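Local coordinates for MIPZ (Caulobacter crescentus, PDB 2XJ9), which is a P-loop ATPase that inhibits cell division and positions the division plane, forming nucleotide-bound dimers and a gradient linked to nucleoid binding, at residues A[7-12]-A[106-111]. The protein carries 1 engineered substitution. Sequence-based numbering, arbitrary orientation.
Sequences IVVGNE and FILIDT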
loop_
_atom_site.group_PDB
_atom_site.type_symbol
_atom_site.label_atom_id
_atom_site.label_comp_id
_atom_site.label_asym_id
_atom_site.label_seq_id
_atom_site.Cartn_x
_atom_site.Cartn_y
_atom_site.Cartn_z
ATOM N N ILE A 7 6.604 -18.197 9.015
ATOM C CA ILE A 7 5.406 -17.456 8.590
ATOM C C ILE A 7 5.720 -16.334 7.607
ATOM O O ILE A 7 6.484 -15.415 7.905
ATOM C CB ILE A 7 4.654 -16.830 9.778
ATOM C CG1 ILE A 7 4.268 -17.924 10.787
ATOM C CG2 ILE A 7 3.453 -16.045 9.268
ATOM C CD1 ILE A 7 3.936 -17.418 12.166
ATOM N N VAL A 8 5.124 -16.406 6.432
ATOM C CA VAL A 8 5.330 -15.368 5.447
ATOM C C VAL A 8 4.096 -14.506 5.295
ATOM O O VAL A 8 3.048 -15.007 4.934
ATOM C CB VAL A 8 5.731 -15.958 4.103
ATOM C CG1 VAL A 8 5.414 -14.990 2.992
ATOM C CG2 VAL A 8 7.206 -16.291 4.128
ATOM N N VAL A 9 4.227 -13.218 5.597
ATOM C CA VAL A 9 3.133 -12.267 5.436
ATOM C C VAL A 9 3.140 -11.696 4.024
ATOM O O VAL A 9 4.082 -11.043 3.623
ATOM C CB VAL A 9 3.248 -11.085 6.411
ATOM C CG1 VAL A 9 2.064 -10.201 6.240
ATOM C CG2 VAL A 9 3.360 -11.563 7.851
ATOM N N GLY A 10 2.084 -11.924 3.265
ATOM C CA GLY A 10 2.154 -11.591 1.863
ATOM C C GLY A 10 0.912 -11.046 1.200
ATOM O O GLY A 10 -0.204 -11.450 1.489
ATOM N N ASN A 11 1.140 -10.102 0.301
ATOM C CA ASN A 11 0.136 -9.606 -0.617
ATOM C C ASN A 11 0.870 -8.672 -1.560
ATOM O O ASN A 11 1.523 -7.746 -1.100
ATOM C CB ASN A 11 -0.931 -8.824 0.124
ATOM C CG ASN A 11 -2.199 -8.643 -0.693
ATOM O OD1 ASN A 11 -2.195 -8.747 -1.912
ATOM N ND2 ASN A 11 -3.296 -8.370 -0.014
ATOM N N GLU A 12 0.802 -8.923 -2.864
ATOM C CA GLU A 12 1.420 -8.029 -3.829
ATOM C C GLU A 12 0.840 -6.587 -3.772
ATOM O O GLU A 12 1.547 -5.619 -4.040
ATOM C CB GLU A 12 1.274 -8.600 -5.235
ATOM C CG GLU A 12 1.703 -7.641 -6.325
ATOM C CD GLU A 12 2.587 -8.293 -7.366
ATOM O OE1 GLU A 12 2.624 -9.544 -7.409
ATOM O OE2 GLU A 12 3.232 -7.538 -8.134
ATOM N N PHE A 106 10.130 -19.416 15.570
ATOM C CA PHE A 106 9.376 -18.859 14.461
ATOM C C PHE A 106 10.229 -17.908 13.653
ATOM O O PHE A 106 11.028 -17.147 14.203
ATOM C CB PHE A 106 8.149 -18.120 14.970
ATOM C CG PHE A 106 7.081 -19.018 15.469
ATOM C CD1 PHE A 106 6.216 -19.640 14.582
ATOM C CD2 PHE A 106 6.937 -19.253 16.828
ATOM C CE1 PHE A 106 5.216 -20.482 15.042
ATOM C CE2 PHE A 106 5.937 -20.098 17.304
ATOM C CZ PHE A 106 5.075 -20.712 16.409
ATOM N N ILE A 107 10.058 -17.962 12.341
ATOM C CA ILE A 107 10.633 -16.954 11.472
ATOM C C ILE A 107 9.525 -16.176 10.799
ATOM O O ILE A 107 8.781 -16.719 9.980
ATOM C CB ILE A 107 11.506 -17.538 10.367
ATOM C CG1 ILE A 107 12.838 -18.026 10.925
ATOM C CG2 ILE A 107 11.733 -16.484 9.295
ATOM C CD1 ILE A 107 12.706 -19.176 11.873
ATOM N N LEU A 108 9.440 -14.901 11.152
ATOM C CA LEU A 108 8.454 -14.003 10.583
ATOM C C LEU A 108 9.061 -13.237 9.429
ATOM O O LEU A 108 9.999 -12.444 9.607
ATOM C CB LEU A 108 7.972 -13.015 11.635
ATOM C CG LEU A 108 6.464 -12.973 11.785
ATOM C CD1 LEU A 108 5.828 -12.737 10.446
ATOM C CD2 LEU A 108 5.996 -14.280 12.360
ATOM N N ILE A 109 8.538 -13.467 8.236
ATOM C CA ILE A 109 9.014 -12.711 7.098
ATOM C C ILE A 109 7.962 -11.745 6.577
ATOM O O ILE A 109 6.872 -12.166 6.161
ATOM C CB ILE A 109 9.427 -13.626 5.986
ATOM C CG1 ILE A 109 10.399 -14.666 6.536
ATOM C CG2 ILE A 109 10.061 -12.823 4.878
ATOM C CD1 ILE A 109 10.788 -15.755 5.540
ATOM N N ASP A 110 8.292 -10.453 6.618
ATOM C CA ASP A 110 7.439 -9.442 6.013
ATOM C C ASP A 110 7.885 -9.159 4.591
ATOM O O ASP A 110 9.058 -8.904 4.356
ATOM C CB ASP A 110 7.476 -8.149 6.808
ATOM C CG ASP A 110 6.441 -7.150 6.323
ATOM O OD1 ASP A 110 5.785 -7.406 5.284
ATOM O OD2 ASP A 110 6.295 -6.100 6.968
ATOM N N THR A 111 6.959 -9.194 3.641
ATOM C CA THR A 111 7.342 -8.955 2.253
ATOM C C THR A 111 6.802 -7.623 1.737
ATOM O O THR A 111 5.935 -7.026 2.368
ATOM C CB THR A 111 6.983 -10.145 1.319
ATOM O OG1 THR A 111 5.575 -10.187 1.090
ATOM C CG2 THR A 111 7.405 -11.425 1.946
#
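Ile7 lies across Leu108, its CD1 3.8 Å from Leu108 CD2, and the same methyl lies 4.0 Å from Phe106 CD1. Its first torsion (chi1 -57°) sets CG1 anti to the carbonyl carbon, and with the chain extended beyond it CD1 reaches both partners. The other branch of Leu108 serves the next residue on that face: CD1 is 3.8 Å from Val9 CG2, so the two methyls of Leu108 are divided between Ile7 and Val9. Backbone pairing sets Ile7 beside Leu108 and Val9 beside Asp110. Ile7 N donates to Ile107 O, Ile109 N to Ile7 O in an almost straight bond (N-H...O 179°), and Val9 N to Ile109 O. Segment axes 4.9 Å apart and 15° from parallel identify neighbouring strands at the middle of the parallel sheet of this P-loop ATPase, where 106-110 separates 5-9 from 36-40. Beyond Val9, segment 7-12 leaves the strand for the nucleotide-binding loop, while Asp110, hydrogen-bonded through OD2 to Ser19, has its side chain about 5 Å from the magnesium ion. At the strand end Val9 O accepts a hydrogen bond from Thr111 OG1 at 3.1 Å, in the carbonyl plane on a lone pair, alongside a weak bond from Thr111 N. A valine in place of Thr111 would probably leave Val9 O with just that weak bond from segment 106-111. On the opposite face, Val8 CG2 packs 3.9 Å from Ile109 CD1.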